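PDB 1U0L: probable GTPase engC from Thermotoga maritima, which probably assists late maturation of the 30S ribosomal subunit as a circularly permuted GTPase that hydrolyses GTP slowly and is stimulated by that subunit. Local coordinates for residues A[23-28]-A[34-39]; A[88-93]-A[102-107]; A[106-111]-A[118-123]. One frame throughout, in Å; residues are numbered along the deposited sequence.

Interaction 1: residues A[23-28]-A[34-39]; sequences VTVEDE and ILCKLR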
loop_
_atom_site.group_PDB
_atom_site.type_symbol
_atom_site.label_atom_id
_atom_site.label_comp_id
_atom_site.label_asym_id
_atom_site.label_seq_id
_atom_site.Cartn_x
_atom_site.Cartn_y
_atom_site.Cartn_z
ATOM N N VAL A 23 13.882 8.014 -18.495
ATOM C CA VAL A 23 13.767 7.022 -17.432
ATOM C C VAL A 23 15.095 6.760 -16.722
ATOM O O VAL A 23 16.108 6.467 -17.358
ATOM C CB VAL A 23 13.256 5.668 -17.986
ATOM C CG1 VAL A 23 13.192 4.628 -16.864
ATOM C CG2 VAL A 23 11.894 5.849 -18.634
ATOM N N THR A 24 15.076 6.853 -15.396
ATOM C CA THR A 24 16.263 6.611 -14.583
ATOM C C THR A 24 16.148 5.192 -14.048
ATOM O O THR A 24 15.190 4.883 -13.344
ATOM C CB THR A 24 16.312 7.554 -13.361
ATOM O OG1 THR A 24 15.966 8.886 -13.764
ATOM C CG2 THR A 24 17.707 7.561 -12.744
ATOM N N VAL A 25 17.102 4.327 -14.374
ATOM C CA VAL A 25 17.048 2.955 -13.871
ATOM C C VAL A 25 18.187 2.696 -12.905
ATOM O O VAL A 25 19.192 3.391 -12.915
ATOM C CB VAL A 25 17.129 1.885 -15.012
ATOM C CG1 VAL A 25 16.733 2.504 -16.344
ATOM C CG2 VAL A 25 18.519 1.274 -15.075
ATOM N N GLU A 26 18.018 1.687 -12.067
ATOM C CA GLU A 26 19.045 1.312 -11.111
ATOM C C GLU A 26 19.456 -0.102 -11.464
ATOM O O GLU A 26 18.605 -0.938 -11.758
ATOM C CB GLU A 26 18.494 1.352 -9.696
ATOM C CG GLU A 26 19.489 0.912 -8.654
ATOM C CD GLU A 26 18.967 1.110 -7.249
ATOM O OE1 GLU A 26 18.409 2.198 -6.983
ATOM O OE2 GLU A 26 19.124 0.189 -6.417
ATOM N N ASP A 27 20.756 -0.374 -11.436
ATOM C CA ASP A 27 21.259 -1.701 -11.788
ATOM C C ASP A 27 20.964 -2.756 -10.717
ATOM O O ASP A 27 21.390 -2.639 -9.571
ATOM C CB ASP A 27 22.765 -1.621 -12.064
ATOM C CG ASP A 27 23.331 -2.912 -12.605
ATOM O OD1 ASP A 27 22.924 -3.321 -13.710
ATOM O OD2 ASP A 27 24.187 -3.518 -11.923
ATOM N N GLU A 28 20.227 -3.788 -11.113
ATOM C CA GLU A 28 19.850 -4.873 -10.215
ATOM C C GLU A 28 21.054 -5.551 -9.573
ATOM O O GLU A 28 21.003 -5.940 -8.407
ATOM C CB GLU A 28 19.025 -5.912 -10.977
ATOM C CG GLU A 28 18.648 -7.143 -10.167
ATOM C CD GLU A 28 17.834 -8.139 -10.975
ATOM O OE1 GLU A 28 16.697 -7.800 -11.374
ATOM O OE2 GLU A 28 18.335 -9.259 -11.215
ATOM N N ILE A 34 21.705 4.688 -13.500
ATOM C CA ILE A 34 21.957 4.877 -14.931
ATOM C C ILE A 34 20.746 5.529 -15.596
ATOM O O ILE A 34 19.650 4.971 -15.560
ATOM C CB ILE A 34 22.191 3.520 -15.667
ATOM C CG1 ILE A 34 23.297 2.709 -14.986
ATOM C CG2 ILE A 34 22.531 3.778 -17.122
ATOM C CD1 ILE A 34 22.863 2.037 -13.698
ATOM N N LEU A 35 20.921 6.698 -16.202
ATOM C CA LEU A 35 19.784 7.329 -16.867
ATOM C C LEU A 35 19.577 6.555 -18.166
ATOM O O LEU A 35 20.495 5.885 -18.625
ATOM C CB LEU A 35 20.063 8.808 -17.140
ATOM C CG LEU A 35 18.832 9.655 -17.500
ATOM C CD1 LEU A 35 19.093 11.116 -17.188
ATOM C CD2 LEU A 35 18.493 9.470 -18.969
ATOM N N CYS A 36 18.382 6.622 -18.751
ATOM C CA CYS A 36 18.108 5.872 -19.976
ATOM C C CYS A 36 17.025 6.421 -20.905
ATOM O O CYS A 36 16.287 7.358 -20.585
ATOM C CB CYS A 36 17.723 4.428 -19.637
ATOM S SG CYS A 36 18.962 3.481 -18.755
ATOM N N LYS A 37 16.940 5.788 -22.068
ATOM C CA LYS A 37 15.963 6.132 -23.081
ATOM C C LYS A 37 15.404 4.813 -23.598
ATOM O O LYS A 37 16.140 3.841 -23.768
ATOM C CB LYS A 37 16.620 6.911 -24.219
ATOM C CG LYS A 37 15.998 8.275 -24.506
ATOM C CD LYS A 37 14.547 8.175 -24.969
ATOM C CE LYS A 37 13.590 7.858 -23.827
ATOM N NZ LYS A 37 13.697 8.848 -22.719
ATOM N N LEU A 38 14.100 4.760 -23.815
ATOM C CA LEU A 38 13.511 3.532 -24.304
ATOM C C LEU A 38 13.527 3.550 -25.813
ATOM O O LEU A 38 13.107 4.518 -26.439
ATOM C CB LEU A 38 12.087 3.357 -23.767
ATOM C CG LEU A 38 11.311 4.605 -23.348
ATOM C CD1 LEU A 38 11.102 5.519 -24.538
ATOM C CD2 LEU A 38 9.981 4.190 -22.757
ATOM N N ARG A 39 14.041 2.474 -26.389
ATOM C CA ARG A 39 14.136 2.334 -27.835
ATOM C C ARG A 39 13.222 1.212 -28.277
ATOM O O ARG A 39 12.459 0.666 -27.489
ATOM C CB ARG A 39 15.563 1.963 -28.226
ATOM C CG ARG A 39 15.998 0.619 -27.627
ATOM C CD ARG A 39 16.303 -0.441 -28.680
ATOM N NE ARG A 39 17.735 -0.546 -28.946
ATOM C CZ ARG A 39 18.445 0.352 -29.623
ATOM N NH1 ARG A 39 17.862 1.435 -30.118
ATOM N NH2 ARG A 39 19.743 0.168 -29.798
#

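Interaction 2: residues A[88-93]-A[102-107]; sequences VILVVT and YIIDKF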
loop_
_atom_site.group_PDB
_atom_site.type_symbol
_atom_site.label_atom_id
_atom_site.label_comp_id
_atom_site.label_asym_id
_atom_site.label_seq_id
_atom_site.Cartn_x
_atom_site.Cartn_y
_atom_site.Cartn_z
ATOM N N VAL A 88 2.016 -2.235 1.818
ATOM C CA VAL A 88 1.291 -1.035 2.143
ATOM C C VAL A 88 1.554 -0.878 3.621
ATOM O O VAL A 88 1.246 -1.782 4.407
ATOM C CB VAL A 88 -0.197 -1.217 1.966
ATOM C CG1 VAL A 88 -0.920 -0.006 2.521
ATOM C CG2 VAL A 88 -0.514 -1.423 0.503
ATOM N N ILE A 89 2.172 0.235 4.002
ATOM C CA ILE A 89 2.425 0.491 5.413
ATOM C C ILE A 89 1.311 1.442 5.760
ATOM O O ILE A 89 1.301 2.592 5.313
ATOM C CB ILE A 89 3.747 1.178 5.635
ATOM C CG1 ILE A 89 4.881 0.325 5.062
ATOM C CG2 ILE A 89 3.935 1.421 7.116
ATOM C CD1 ILE A 89 5.086 -1.018 5.769
ATOM N N LEU A 90 0.352 0.941 6.524
ATOM C CA LEU A 90 -0.806 1.735 6.895
ATOM C C LEU A 90 -0.581 2.419 8.230
ATOM O O LEU A 90 -0.686 1.796 9.286
ATOM C CB LEU A 90 -2.048 0.842 6.957
ATOM C CG LEU A 90 -3.328 1.446 6.374
ATOM C CD1 LEU A 90 -4.577 0.586 6.739
ATOM C CD2 LEU A 90 -3.460 2.854 6.908
ATOM N N VAL A 91 -0.247 3.701 8.181
ATOM C CA VAL A 91 -0.022 4.419 9.417
ATOM C C VAL A 91 -1.349 4.966 9.913
ATOM O O VAL A 91 -2.065 5.679 9.208
ATOM C CB VAL A 91 1.025 5.526 9.242
ATOM C CG1 VAL A 91 1.089 6.387 10.471
ATOM C CG2 VAL A 91 2.372 4.894 9.032
ATOM N N VAL A 92 -1.668 4.591 11.140
ATOM C CA VAL A 92 -2.913 4.959 11.770
ATOM C C VAL A 92 -2.697 5.775 13.033
ATOM O O VAL A 92 -1.689 5.638 13.720
ATOM C CB VAL A 92 -3.714 3.678 12.069
ATOM C CG1 VAL A 92 -4.522 3.826 13.342
ATOM C CG2 VAL A 92 -4.608 3.361 10.882
ATOM N N THR A 93 -3.690 6.595 13.349
ATOM C CA THR A 93 -3.633 7.497 14.487
ATOM C C THR A 93 -4.932 7.466 15.290
ATOM O O THR A 93 -6.010 7.635 14.717
ATOM C CB THR A 93 -3.378 8.913 13.929
ATOM O OG1 THR A 93 -2.010 9.273 14.145
ATOM C CG2 THR A 93 -4.309 9.912 14.521
ATOM N N TYR A 102 -13.558 3.151 9.615
ATOM C CA TYR A 102 -14.067 3.201 8.248
ATOM C C TYR A 102 -12.955 3.540 7.253
ATOM O O TYR A 102 -12.799 2.862 6.234
ATOM C CB TYR A 102 -15.193 4.229 8.129
ATOM C CG TYR A 102 -15.641 4.449 6.705
ATOM C CD1 TYR A 102 -16.529 3.568 6.089
ATOM C CD2 TYR A 102 -15.151 5.520 5.963
ATOM C CE1 TYR A 102 -16.922 3.747 4.768
ATOM C CE2 TYR A 102 -15.530 5.712 4.641
ATOM C CZ TYR A 102 -16.416 4.824 4.049
ATOM O OH TYR A 102 -16.805 5.009 2.739
ATOM N N ILE A 103 -12.195 4.596 7.541
ATOM C CA ILE A 103 -11.089 4.985 6.672
ATOM C C ILE A 103 -10.087 3.845 6.630
ATOM O O ILE A 103 -9.601 3.487 5.562
ATOM C CB ILE A 103 -10.385 6.278 7.172
ATOM C CG1 ILE A 103 -11.008 7.495 6.485
ATOM C CG2 ILE A 103 -8.879 6.221 6.891
ATOM C CD1 ILE A 103 -12.472 7.646 6.762
ATOM N N ILE A 104 -9.795 3.269 7.793
ATOM C CA ILE A 104 -8.859 2.152 7.876
ATOM C C ILE A 104 -9.270 0.972 6.988
ATOM O O ILE A 104 -8.432 0.384 6.297
ATOM C CB ILE A 104 -8.730 1.610 9.312
ATOM C CG1 ILE A 104 -8.118 2.653 10.234
ATOM C CG2 ILE A 104 -7.846 0.388 9.316
ATOM C CD1 ILE A 104 -7.921 2.155 11.642
ATOM N N ASP A 105 -10.552 0.619 7.007
ATOM C CA ASP A 105 -11.021 -0.505 6.208
ATOM C C ASP A 105 -11.057 -0.198 4.718
ATOM O O ASP A 105 -10.929 -1.102 3.885
ATOM C CB ASP A 105 -12.398 -0.977 6.699
ATOM C CG ASP A 105 -12.337 -1.552 8.098
ATOM O OD1 ASP A 105 -11.238 -2.028 8.495
ATOM O OD2 ASP A 105 -13.378 -1.536 8.797
ATOM N N LYS A 106 -11.222 1.076 4.377
ATOM C CA LYS A 106 -11.242 1.451 2.973
ATOM C C LYS A 106 -9.814 1.298 2.454
ATOM O O LYS A 106 -9.586 0.855 1.320
ATOM C CB LYS A 106 -11.735 2.880 2.812
ATOM C CG LYS A 106 -11.599 3.401 1.415
ATOM C CD LYS A 106 -12.567 4.507 1.134
ATOM C CE LYS A 106 -13.988 3.975 1.131
ATOM N NZ LYS A 106 -14.951 5.048 0.722
ATOM N N PHE A 107 -8.854 1.640 3.306
ATOM C CA PHE A 107 -7.448 1.512 2.951
ATOM C C PHE A 107 -7.100 0.043 2.755
ATOM O O PHE A 107 -6.471 -0.324 1.752
ATOM C CB PHE A 107 -6.566 2.120 4.038
ATOM C CG PHE A 107 -6.209 3.540 3.779
ATOM C CD1 PHE A 107 -6.284 4.488 4.791
ATOM C CD2 PHE A 107 -5.795 3.941 2.511
ATOM C CE1 PHE A 107 -5.953 5.825 4.545
ATOM C CE2 PHE A 107 -5.461 5.275 2.248
ATOM C CZ PHE A 107 -5.541 6.223 3.272
#

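Interaction 3: residues A[106-111]-A[118-123]; sequences KFLVLA and TVMVIN. With GDP (guanosine-5'-diphosphate), chain E.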
loop_
_atom_site.group_PDB
_atom_site.type_symbol
_atom_site.label_atom_id
_atom_site.label_comp_id
_atom_site.label_asym_id
_atom_site.label_seq_id
_atom_site.Cartn_x
_atom_site.Cartn_y
_atom_site.Cartn_z
ATOM N N LYS A 106 -11.222 1.076 4.377
ATOM C CA LYS A 106 -11.242 1.451 2.973
ATOM C C LYS A 106 -9.814 1.298 2.454
ATOM O O LYS A 106 -9.586 0.855 1.320
ATOM C CB LYS A 106 -11.735 2.880 2.812
ATOM C CG LYS A 106 -11.599 3.401 1.415
ATOM C CD LYS A 106 -12.567 4.507 1.134
ATOM C CE LYS A 106 -13.988 3.975 1.131
ATOM N NZ LYS A 106 -14.951 5.048 0.722
ATOM N N PHE A 107 -8.854 1.640 3.306
ATOM C CA PHE A 107 -7.448 1.512 2.951
ATOM C C PHE A 107 -7.100 0.043 2.755
ATOM O O PHE A 107 -6.471 -0.324 1.752
ATOM C CB PHE A 107 -6.566 2.120 4.038
ATOM C CG PHE A 107 -6.209 3.540 3.779
ATOM C CD1 PHE A 107 -6.284 4.488 4.791
ATOM C CD2 PHE A 107 -5.795 3.941 2.511
ATOM C CE1 PHE A 107 -5.953 5.825 4.545
ATOM C CE2 PHE A 107 -5.461 5.275 2.248
ATOM C CZ PHE A 107 -5.541 6.223 3.272
ATOM N N LEU A 108 -7.514 -0.791 3.713
ATOM C CA LEU A 108 -7.260 -2.223 3.634
ATOM C C LEU A 108 -7.937 -2.804 2.393
ATOM O O LEU A 108 -7.335 -3.598 1.678
ATOM C CB LEU A 108 -7.765 -2.925 4.898
ATOM C CG LEU A 108 -6.997 -2.577 6.176
ATOM C CD1 LEU A 108 -7.718 -3.142 7.385
ATOM C CD2 LEU A 108 -5.578 -3.120 6.093
ATOM N N VAL A 109 -9.176 -2.398 2.126
ATOM C CA VAL A 109 -9.885 -2.888 0.951
ATOM C C VAL A 109 -9.026 -2.609 -0.283
ATOM O O VAL A 109 -8.833 -3.486 -1.127
ATOM C CB VAL A 109 -11.261 -2.203 0.786
ATOM C CG1 VAL A 109 -11.834 -2.506 -0.587
ATOM C CG2 VAL A 109 -12.221 -2.699 1.858
ATOM N N LEU A 110 -8.503 -1.390 -0.376
ATOM C CA LEU A 110 -7.643 -1.002 -1.495
ATOM C C LEU A 110 -6.354 -1.831 -1.575
ATOM O O LEU A 110 -5.940 -2.259 -2.655
ATOM C CB LEU A 110 -7.282 0.481 -1.391
ATOM C CG LEU A 110 -8.394 1.436 -1.799
ATOM C CD1 LEU A 110 -7.984 2.848 -1.447
ATOM C CD2 LEU A 110 -8.695 1.306 -3.277
ATOM N N ALA A 111 -5.718 -2.047 -0.430
ATOM C CA ALA A 111 -4.482 -2.818 -0.385
ATOM C C ALA A 111 -4.746 -4.261 -0.816
ATOM O O ALA A 111 -3.936 -4.877 -1.524
ATOM C CB ALA A 111 -3.905 -2.790 1.026
ATOM N N THR A 118 -0.090 -5.938 3.878
ATOM C CA THR A 118 -0.322 -4.702 4.599
ATOM C C THR A 118 0.184 -4.787 6.022
ATOM O O THR A 118 -0.049 -5.776 6.714
ATOM C CB THR A 118 -1.810 -4.337 4.637
ATOM O OG1 THR A 118 -2.150 -3.642 3.434
ATOM C CG2 THR A 118 -2.119 -3.452 5.836
ATOM N N VAL A 119 0.902 -3.754 6.446
ATOM C CA VAL A 119 1.392 -3.691 7.811
ATOM C C VAL A 119 0.813 -2.439 8.449
ATOM O O VAL A 119 1.119 -1.316 8.043
ATOM C CB VAL A 119 2.903 -3.646 7.853
ATOM C CG1 VAL A 119 3.374 -3.290 9.253
ATOM C CG2 VAL A 119 3.434 -4.997 7.454
ATOM N N MET A 120 -0.052 -2.650 9.436
ATOM C CA MET A 120 -0.719 -1.561 10.143
ATOM C C MET A 120 0.193 -0.985 11.214
ATOM O O MET A 120 0.745 -1.722 12.039
ATOM C CB MET A 120 -2.021 -2.076 10.775
ATOM C CG MET A 120 -2.856 -1.011 11.475
ATOM S SD MET A 120 -4.535 -1.554 11.943
ATOM C CE MET A 120 -5.168 -2.105 10.319
ATOM N N VAL A 121 0.365 0.331 11.194
ATOM C CA VAL A 121 1.215 0.979 12.192
ATOM C C VAL A 121 0.503 2.057 13.022
ATOM O O VAL A 121 0.220 3.143 12.518
ATOM C CB VAL A 121 2.459 1.654 11.549
ATOM C CG1 VAL A 121 3.281 2.296 12.644
ATOM C CG2 VAL A 121 3.296 0.650 10.752
ATOM N N ILE A 122 0.217 1.759 14.287
ATOM C CA ILE A 122 -0.417 2.740 15.177
ATOM C C ILE A 122 0.710 3.679 15.609
ATOM O O ILE A 122 1.534 3.322 16.457
ATOM C CB ILE A 122 -0.963 2.100 16.471
ATOM C CG1 ILE A 122 -1.819 0.868 16.156
ATOM C CG2 ILE A 122 -1.742 3.163 17.273
ATOM C CD1 ILE A 122 -3.224 1.197 15.828
ATOM N N ASN A 123 0.745 4.880 15.051
ATOM C CA ASN A 123 1.810 5.832 15.376
ATOM C C ASN A 123 1.496 6.870 16.483
ATOM O O ASN A 123 0.376 6.949 16.989
ATOM C CB ASN A 123 2.213 6.560 14.092
ATOM C CG ASN A 123 3.473 7.386 14.258
ATOM O OD1 ASN A 123 3.591 8.478 13.678
ATOM N ND2 ASN A 123 4.428 6.870 15.044
HETATM P PB GDP E . 2.273 12.858 7.239
HETATM O O1B GDP E . 1.570 11.583 7.589
HETATM O O2B GDP E . 1.399 13.842 6.477
HETATM O O3B GDP E . 3.605 12.634 6.490
HETATM O O3A GDP E . 2.652 13.594 8.688
HETATM P PA GDP E . 4.026 14.162 9.193
HETATM O O1A GDP E . 4.410 15.403 8.453
HETATM O O2A GDP E . 5.082 13.065 9.186
HETATM O "O5'" GDP E . 3.731 14.506 10.750
HETATM C "C5'" GDP E . 2.771 15.516 11.072
HETATM C "C4'" GDP E . 3.138 16.195 12.356
HETATM O "O4'" GDP E . 3.063 15.192 13.397
HETATM C "C3'" GDP E . 4.546 16.874 12.406
HETATM O "O3'" GDP E . 4.333 18.256 12.954
HETATM C "C2'" GDP E . 5.356 16.009 13.380
HETATM O "O2'" GDP E . 6.180 16.856 14.173
HETATM C "C1'" GDP E . 4.251 15.177 14.134
HETATM N N9 GDP E . 4.560 13.641 14.407
HETATM C C8 GDP E . 4.773 12.680 13.467
HETATM N N7 GDP E . 4.986 11.482 14.047
HETATM C C5 GDP E . 4.895 11.713 15.413
HETATM C C6 GDP E . 5.029 10.816 16.514
HETATM O O6 GDP E . 5.251 9.604 16.447
HETATM N N1 GDP E . 4.873 11.432 17.774
HETATM C C2 GDP E . 4.617 12.787 17.913
HETATM N N2 GDP E . 4.493 13.275 19.160
HETATM N N3 GDP E . 4.489 13.633 16.860
HETATM C C4 GDP E . 4.642 13.034 15.654
#

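Interaction 1: residues A[23-28]-A[34-39]
Val25 and Ile34 form an antiparallel hydrogen-bonded pair, Thr24 and Leu35 the non-hydrogen-bonded pair next to it, and the two strands 23-27 and 34-38 run at 127° between their chain directions, well short of straight antiparallel. The firm rung is Val25 N to Ile34 O, 2.9 Å long with 160° at the hydrogen; the return bond from Ile34 N to Val25 O is as short but bent and weak. Further along, the bonds joining the backbones of Val23 and Cys36 are weak in both directions.

Val23, Val25, Ile34 and Cys36 turn their side chains to one face. There Val25 splits its two methyls: CG1 reaches diagonally to Cys36 SG at 3.4 Å, while CG2 lies 4.3 Å from Ile34 CB. This hairpin belongs to the N-terminal OB-fold domain, and the same face is packed by Ile67 of strand 65-70, which touches Val23, Val25 and Cys36, and by Tyr57 of strand 54-58, which touches Val25, Cys36 and Ile34.

Ile34 also serves the turn end of the hairpin. With CG1 set beside its own backbone N (chi1 -54°), its CD1 reaches across the strands to the start of the Asp27 side chain, 4.0 Å from Asp27 CB. The carboxylate of Asp27 has its main partner in Arg11, a salt bridge to the neighbouring strand 11-19.

On the other face, Thr24 and Leu35 meet chiefly through their backbones, CA to CA 4.3 Å, and the branch of Leu35 extends toward Val23, with Leu35 CD2 4.2 Å from Val23 O.

Interaction 2: residues A[88-93]-A[102-107]
Leu90 and Val92 pack against Ile104 and Phe107 in an apolar helix-on-sheet contact, buried inside the GTPase domain where helix 101-113 lies over strand 87-92. No hydrogen bond crosses it; the axes of the short segments pass 10.2 Å apart and run almost exactly opposite, at 177°. Leu90 straddles the helix surface with its two methyls: CD1 rests 3.7 Å from Phe107 CB and also nears the backbone at Ile104 O, whereas CD2 goes to the ring, 3.9 Å from Phe107 CD1. This is the first half of a beta-alpha-beta unit of the P-loop GTPase fold, in which strand 117-122 follows the helix. Phe107 links it to the nucleotide side, its side chain about 4 Å from Gly176 of the P-loop. Cut back to an alanine, Leu90 would lose both methyls, which would probably open a gap beside Phe107 and leave its ring freer to shift.

One turn back along the helix, Ile104 is stretched out (chi2 -178°), which carries CD1 to the valine. The side chains of Val92 and Ile104 cross at about a right angle, with Val92 CG2 3.6 Å from Ile104 CD1 and equally close to Ile104 CG1.

Interaction 3: residues A[106-111]-A[118-123]
Leu108 and Met120 are brought together by their torsions: CG of Leu108 sits beside its own backbone N (chi1 -67°), which swings the branch from the flank of the helix to the strand, while Met120 leaves its strand with CG anti to N (chi1 -177°) and then bends at the sulfur (chi3 -56°), bringing CE to the leucine. The contact is the second half of a beta-alpha-beta unit, in which helix 101-113 leads into strand 117-122, parallel to and paired with strand 87-92 in the central sheet of the GTPase domain.

No hydrogen bond joins the two segments. Leu108 divides its methyls between two residues on the same side of the strand, and Thr118 takes CD2, its CG2 lying 3.5 Å from Leu108 CD2 with the side chains crossing at about a right angle. On the next turn of the helix Ala111 points its CB at the strand, alongside Thr118 OG1, and Val88 of the adjoining strand packs on both Ala111 and Thr118. Tyr143 of helix 130-143 touches Leu108 and Met120 together.

Far from the helix, at the other end of the segment, Asn123 lines the GDP pocket and opens the Asn-Lys-Met-Asp sequence, the NKxD motif of GTPases that recognises guanine. Back at the packed end, the second methyl of Leu108 completes the contact: Leu108 CD1 lies 4.0 Å from Met120 CE.

How the interactions relate
Interactions 2 and 3 are two halves of one layer: both use helix 101-113, share Lys106 and Phe107, and rest on neighbouring parallel strands of the same sheet, with centres about 4 Å apart. Leu90 O and Val121 N probably hydrogen-bond across those strands. Both are wholly buried helix-to-sheet packing, made mostly by side chains, with no hydrogen bond between the segments of either. Interaction 1 stands apart in the OB domain, its centre about 34 Å from that of interaction 2 and about 32 Å from that of interaction 3. It is a hairpin, so backbone hydrogen bonds carry much of it, and although it is largely buried, several of its residues are partly exposed.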